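Local coordinates for L-ornithine 5-monooxygenase (Pseudomonas aeruginosa, PDB 3S5W), which hydroxylates the side-chain nitrogen of L-ornithine with FAD, NADPH and molecular oxygen, the first step toward the hydroxamate groups of the siderophore pyoverdin, at residues 112-115 against 116-120; 242-245 against 246-250; 290-293 against 294-298. All coordinates share one frame; numbering follows the deposited sequence.

Interaction 1: residues 112-115 against 116-120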
# COMPACT_ATOMS: atom_id res chain seq x y z
N ARG A 112 -4.31 27.51 2.48
CA ARG A 112 -3.83 27.12 1.17
C ARG A 112 -4.96 26.74 0.21
O ARG A 112 -4.69 26.32 -0.90
CB ARG A 112 -2.86 25.93 1.33
CG ARG A 112 -1.82 25.87 0.31
CD ARG A 112 -0.65 24.99 0.72
NE ARG A 112 -0.98 23.56 0.80
CZ ARG A 112 -0.68 22.80 1.85
NH1 ARG A 112 -0.07 23.35 2.90
NH2 ARG A 112 -0.96 21.49 1.83
N LEU A 113 -6.22 26.90 0.63
CA LEU A 113 -7.32 26.39 -0.16
C LEU A 113 -7.41 27.19 -1.49
O LEU A 113 -7.57 26.61 -2.56
CB LEU A 113 -8.65 26.43 0.64
CG LEU A 113 -9.93 26.01 -0.12
CD1 LEU A 113 -9.82 24.65 -0.86
CD2 LEU A 113 -11.16 26.00 0.80
N VAL A 114 -7.28 28.51 -1.43
CA VAL A 114 -7.41 29.31 -2.66
C VAL A 114 -6.27 28.99 -3.64
O VAL A 114 -6.50 28.80 -4.84
CB VAL A 114 -7.52 30.85 -2.40
CG1 VAL A 114 -7.90 31.54 -3.72
CG2 VAL A 114 -8.61 31.12 -1.41
N ASP A 115 -5.05 28.90 -3.11
CA ASP A 115 -3.90 28.48 -3.93
C ASP A 115 -4.14 27.13 -4.62
O ASP A 115 -3.91 26.99 -5.81
CB ASP A 115 -2.61 28.46 -3.09
CG ASP A 115 -2.17 29.87 -2.69
OD1 ASP A 115 -2.66 30.85 -3.28
OD2 ASP A 115 -1.30 30.00 -1.81
N PHE A 116 -4.65 26.15 -3.86
CA PHE A 116 -4.93 24.81 -4.41
C PHE A 116 -5.97 24.92 -5.52
O PHE A 116 -5.88 24.27 -6.54
CB PHE A 116 -5.43 23.85 -3.31
CG PHE A 116 -5.75 22.47 -3.82
CD1 PHE A 116 -7.04 22.13 -4.19
CD2 PHE A 116 -4.74 21.53 -3.96
CE1 PHE A 116 -7.32 20.85 -4.70
CE2 PHE A 116 -5.00 20.26 -4.45
CZ PHE A 116 -6.28 19.92 -4.84
N ILE A 117 -6.98 25.73 -5.30
CA ILE A 117 -8.01 25.91 -6.32
C ILE A 117 -7.41 26.43 -7.64
O ILE A 117 -7.79 25.92 -8.71
CB ILE A 117 -9.16 26.85 -5.82
CG1 ILE A 117 -10.01 26.10 -4.79
CG2 ILE A 117 -10.06 27.26 -7.00
CD1 ILE A 117 -10.85 27.07 -3.91
N ASN A 118 -6.52 27.42 -7.56
CA ASN A 118 -5.84 27.99 -8.74
C ASN A 118 -5.09 26.93 -9.57
O ASN A 118 -5.00 27.06 -10.78
CB ASN A 118 -4.86 29.13 -8.37
CG ASN A 118 -5.54 30.31 -7.68
OD1 ASN A 118 -6.71 30.55 -7.89
ND2 ASN A 118 -4.79 31.03 -6.85
N LEU A 119 -4.58 25.88 -8.92
CA LEU A 119 -3.97 24.71 -9.58
C LEU A 119 -4.88 23.93 -10.51
O LEU A 119 -4.42 23.41 -11.53
CB LEU A 119 -3.43 23.73 -8.54
CG LEU A 119 -2.06 23.93 -7.92
CD1 LEU A 119 -1.90 22.84 -6.80
CD2 LEU A 119 -0.97 23.82 -8.98
N GLY A 120 -6.15 23.76 -10.12
CA GLY A 120 -7.12 23.12 -10.97
C GLY A 120 -6.79 21.64 -11.20
O GLY A 120 -7.02 21.13 -12.30
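I117 lies one turn beyond L113 on the short helix 113-119, and its side chain leans back over that turn. I117 CB already sits 3.4 Å from the carbonyl O of V114. The next atom out, I117 CG1, is turned beside the backbone N (chi1 -72°) and rests 3.3 Å from the carbonyl O of L113. At the tip, I117 CD1 reaches the leucine side chain itself, 4.0 Å from L113 CD1 and about as far from L113 CG, so the isoleucine passes from a carbonyl to a methyl as it runs outward. L113 contributes by holding CG anti to its own nitrogen; its CB starts away from the following turn, but the branch comes back within reach.

Beneath these side chains run ordinary helical bonds: F116 N to R112 O at 3.0 Å, I117 N to L113 O at 2.9 Å and N118 N to V114 O at 3.1 Å. The bond from L119 N to D115 O is weak at 3.4 Å, just before the chain leaves the helix at G120, whose phi is positive. R112 occupies the N-cap position, and its guanidinium is engaged elsewhere, in a salt bridge with E128 and a hydrogen bond to the hydroxyl of Y106. On the buried side, F116 meets F87 edge-to-face and packs on L107 of helix 103-109, which L113 touches too.

D115 and N118 occupy the outer side, with carboxylate and amide planes 46° apart and D115 OD1 still 4.2 Å from N118 ND2. Side-chain contact along this surface helix is therefore apolar and modest, made between L113 and I117, while the bonding that holds one turn to the next comes from the main chain.

Interaction 2: residues 242-245 against 246-250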
# COMPACT_ATOMS: atom_id res chain seq x y z
N ALA A 242 10.06 5.43 -10.87
CA ALA A 242 11.50 5.22 -10.70
C ALA A 242 12.28 5.64 -11.93
O ALA A 242 13.29 6.38 -11.85
CB ALA A 242 11.79 3.75 -10.36
N PHE A 243 11.83 5.20 -13.11
CA PHE A 243 12.51 5.60 -14.32
C PHE A 243 12.57 7.12 -14.51
O PHE A 243 13.60 7.65 -14.89
CB PHE A 243 11.84 5.00 -15.56
CG PHE A 243 12.52 5.39 -16.84
CD1 PHE A 243 13.70 4.75 -17.24
CD2 PHE A 243 11.97 6.39 -17.66
CE1 PHE A 243 14.34 5.12 -18.44
CE2 PHE A 243 12.58 6.78 -18.85
CZ PHE A 243 13.79 6.12 -19.25
N ILE A 244 11.45 7.80 -14.32
CA ILE A 244 11.40 9.23 -14.60
C ILE A 244 12.27 9.98 -13.56
O ILE A 244 13.00 10.96 -13.89
CB ILE A 244 9.91 9.70 -14.60
CG1 ILE A 244 9.27 9.38 -15.96
CG2 ILE A 244 9.77 11.19 -14.23
CD1 ILE A 244 9.98 10.06 -17.22
N ASP A 245 12.22 9.52 -12.30
CA ASP A 245 13.12 10.12 -11.32
C ASP A 245 14.61 9.98 -11.68
O ASP A 245 15.37 10.95 -11.59
CB ASP A 245 12.88 9.58 -9.92
CG ASP A 245 13.46 10.49 -8.87
OD1 ASP A 245 13.02 11.66 -8.80
OD2 ASP A 245 14.33 10.05 -8.11
N LEU A 246 15.05 8.77 -12.07
CA LEU A 246 16.43 8.60 -12.53
C LEU A 246 16.72 9.53 -13.71
O LEU A 246 17.76 10.23 -13.72
CB LEU A 246 16.76 7.14 -12.88
CG LEU A 246 16.69 6.21 -11.65
CD1 LEU A 246 16.84 4.76 -12.08
CD2 LEU A 246 17.79 6.58 -10.65
N ASN A 247 15.82 9.54 -14.69
CA ASN A 247 16.04 10.36 -15.88
C ASN A 247 16.22 11.84 -15.53
O ASN A 247 17.14 12.53 -16.05
CB ASN A 247 14.85 10.25 -16.84
CG ASN A 247 15.03 11.09 -18.11
OD1 ASN A 247 15.86 10.78 -18.95
ND2 ASN A 247 14.26 12.18 -18.23
N ASP A 248 15.32 12.33 -14.66
CA ASP A 248 15.23 13.75 -14.35
C ASP A 248 16.30 14.21 -13.34
O ASP A 248 16.77 15.33 -13.45
CB ASP A 248 13.83 14.14 -13.82
CG ASP A 248 12.74 14.07 -14.89
OD1 ASP A 248 13.05 13.84 -16.07
OD2 ASP A 248 11.54 14.23 -14.52
N SER A 249 16.68 13.36 -12.40
CA SER A 249 17.44 13.81 -11.22
C SER A 249 18.84 13.24 -11.09
O SER A 249 19.63 13.73 -10.27
CB SER A 249 16.68 13.47 -9.95
OG SER A 249 15.67 14.42 -9.80
N TYR A 250 19.12 12.20 -11.87
CA TYR A 250 20.41 11.51 -11.81
C TYR A 250 21.02 11.46 -13.19
O TYR A 250 21.01 10.41 -13.82
CB TYR A 250 20.24 10.12 -11.22
CG TYR A 250 19.77 10.16 -9.80
CD1 TYR A 250 18.41 10.32 -9.50
CD2 TYR A 250 20.68 10.08 -8.75
CE1 TYR A 250 17.99 10.39 -8.19
CE2 TYR A 250 20.27 10.16 -7.44
CZ TYR A 250 18.91 10.31 -7.17
OH TYR A 250 18.49 10.37 -5.87
O HOH W 1 15.23 11.42 -6.02
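D245 and Y250 meet at the C-terminal end of helix 237-249, where the aspartate carboxylate approaches the edge of the tyrosine ring. D245 OD2 lies 3.7 Å from Y250 CE1, near the ring plane, with the carboxylate turned 67° from it. A water extends this contact: it donates to D245 OD2 at 2.7 Å and makes a weak link of 3.4 Å to Y250 OH, so that the carboxylate and the hydroxyl share one water. The carbonyl O of D245 also lies in the plane of the ring, at its edge, while accepting the backbone N of S249 at 2.9 Å.

On the adjoining side of the helix, I244 and D248 run side by side and point the same way, with I244 CG2 3.5 Å from D248 OD2. The aspartate folds back over the preceding turn because its CG is set beside its own nitrogen (chi1 -69°), which places D248 CG 3.3 Å from the carbonyl O of I244. Its other oxygen, D248 OD1, takes a hydrogen bond of 3.0 Å from N247 ND2, met nearly end-on to the C-O bond.

Further out, each acid has a stronger partner. D245 OD2 bonds to the hydroxyl of Y213 on helix 213-217, and D248 OD2 forms a salt bridge with R315 of helix 310-326, which I244 also packs against. L246 and A242 face I232 of strand 228-233; F243 touches I232 too and meets the rings of F320 and H331, the latter edge-to-face.

The helix thus packs on strand 228-233 and on helices 213-217 and 310-326, as the crossover of the beta-alpha-beta unit formed by strand 228-233, helix 237-249 and strand 253-258. The loop leading into it carries the NADP(+)-binding glycines G235 and G236, consistent with a Rossmann-type dinucleotide-binding fold.

Interaction 3: residues 290-293 against 294-298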
# COMPACT_ATOMS: atom_id res chain seq x y z
N HIS A 290 -17.67 -17.47 -6.19
CA HIS A 290 -16.23 -17.34 -6.33
C HIS A 290 -15.71 -17.26 -7.79
O HIS A 290 -14.82 -16.46 -8.06
CB HIS A 290 -15.49 -18.36 -5.43
CG HIS A 290 -14.79 -19.45 -6.17
ND1 HIS A 290 -13.44 -19.40 -6.45
CD2 HIS A 290 -15.23 -20.65 -6.65
CE1 HIS A 290 -13.08 -20.50 -7.09
NE2 HIS A 290 -14.15 -21.28 -7.22
N ALA A 291 -16.29 -18.04 -8.71
CA ALA A 291 -15.86 -17.99 -10.12
C ALA A 291 -16.14 -16.61 -10.75
O ALA A 291 -15.31 -16.08 -11.52
CB ALA A 291 -16.53 -19.12 -10.96
N GLU A 292 -17.28 -16.04 -10.38
CA GLU A 292 -17.70 -14.75 -10.91
C GLU A 292 -16.92 -13.58 -10.28
O GLU A 292 -16.59 -12.61 -10.97
CB GLU A 292 -19.20 -14.55 -10.71
CG GLU A 292 -19.74 -13.16 -11.10
CD GLU A 292 -19.63 -12.85 -12.60
OE1 GLU A 292 -19.14 -13.68 -13.40
OE2 GLU A 292 -20.03 -11.73 -12.97
N ARG A 293 -16.63 -13.67 -8.98
CA ARG A 293 -15.70 -12.71 -8.33
C ARG A 293 -14.35 -12.68 -9.05
O ARG A 293 -13.82 -11.60 -9.33
CB ARG A 293 -15.46 -13.07 -6.85
CG ARG A 293 -16.63 -12.91 -5.89
CD ARG A 293 -16.16 -13.38 -4.52
NE ARG A 293 -17.14 -13.20 -3.45
CZ ARG A 293 -16.94 -13.62 -2.19
NH1 ARG A 293 -15.81 -14.25 -1.87
NH2 ARG A 293 -17.87 -13.43 -1.27
N GLU A 294 -13.79 -13.86 -9.33
CA GLU A 294 -12.49 -13.93 -10.01
C GLU A 294 -12.52 -13.40 -11.44
O GLU A 294 -11.54 -12.81 -11.90
CB GLU A 294 -11.92 -15.35 -9.94
CG GLU A 294 -11.54 -15.72 -8.48
CD GLU A 294 -11.51 -17.22 -8.23
OE1 GLU A 294 -11.38 -17.98 -9.21
OE2 GLU A 294 -11.61 -17.64 -7.03
N ARG A 295 -13.63 -13.62 -12.14
CA ARG A 295 -13.86 -13.08 -13.49
C ARG A 295 -13.88 -11.52 -13.48
O ARG A 295 -13.21 -10.88 -14.30
CB ARG A 295 -15.17 -13.63 -14.10
CG ARG A 295 -15.27 -13.41 -15.63
CD ARG A 295 -16.70 -13.45 -16.20
NE ARG A 295 -17.63 -12.49 -15.60
CZ ARG A 295 -17.65 -11.16 -15.80
NH1 ARG A 295 -16.75 -10.55 -16.56
NH2 ARG A 295 -18.58 -10.43 -15.20
N LEU A 296 -14.68 -10.95 -12.58
CA LEU A 296 -14.73 -9.48 -12.39
C LEU A 296 -13.34 -8.90 -12.11
O LEU A 296 -12.94 -7.90 -12.73
CB LEU A 296 -15.71 -9.08 -11.28
CG LEU A 296 -17.21 -9.25 -11.57
CD1 LEU A 296 -17.99 -9.34 -10.25
CD2 LEU A 296 -17.76 -8.13 -12.50
N LEU A 297 -12.58 -9.56 -11.24
CA LEU A 297 -11.24 -9.06 -10.90
C LEU A 297 -10.28 -9.11 -12.07
O LEU A 297 -9.46 -8.20 -12.25
CB LEU A 297 -10.67 -9.74 -9.64
CG LEU A 297 -11.44 -9.40 -8.37
CD1 LEU A 297 -11.17 -10.43 -7.24
CD2 LEU A 297 -11.14 -7.98 -7.87
N ARG A 298 -10.35 -10.20 -12.87
CA ARG A 298 -9.59 -10.31 -14.10
C ARG A 298 -10.00 -9.21 -15.11
O ARG A 298 -9.13 -8.55 -15.70
CB ARG A 298 -9.83 -11.69 -14.71
CG ARG A 298 -8.73 -12.26 -15.60
CD ARG A 298 -8.64 -13.82 -15.46
NE ARG A 298 -9.95 -14.47 -15.61
CZ ARG A 298 -10.55 -15.25 -14.72
NH1 ARG A 298 -9.97 -15.56 -13.56
NH2 ARG A 298 -11.75 -15.74 -14.98
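H290 and E294 are joined by a regular backbone bond, E294 N to H290 O at 3.1 Å, the first of five successive i to i+4 bonds in alpha-helix 290-299. The same two residues bond again through their side chains, in a His-carboxylate pair: H290 ND1 donates to E294 OE2 at 2.6 Å, a short but bent bond at 137°. The oxygen is reached from above the carboxylate plane, and ring and carboxylate planes stand 74° apart.

On another face, E292 and R295 form an i to i+3 salt bridge. Their chains lie side by side and point the same way, the glutamate bent at chi2 (65°) and the arginine at chi3, bringing the flat ends together. R295 grips side-on with NE and NH2, one to each oxygen, both met on the syn side; its NH1 pairs with E299.

R293, its chain extended from CG to NE, instead forms a salt bridge with E395, hydrogen-bonds to the carbonyls of I285 and Y286, and makes a cation-pi contact with the Y286 ring. L297 packs on Q419 and L424. At the salt bridge, R295 NE lies 2.9 Å from E292 OE1, and R295 NH2 lies 3.0 Å from E292 OE2.

All three contacts are local turns of separate helices, met in chain order and not touching one another. Interactions 1 and 2 are the closer pair, with centres 28 Å apart and nearest atoms about 17 Å apart; interaction 3 stands 41 Å from interaction 1 and 37 Å from interaction 2, centre to centre. Their distances to the bound ligands differ less. In interaction 2 the side chain of A242 is about 9 Å from the bound NADP and about 10 Å from FAD. F116 of interaction 1 has its side chain about 13 Å from FAD, and the L297 side chain of interaction 3 is about 12 Å from both NADP and the hydroxyornithine product.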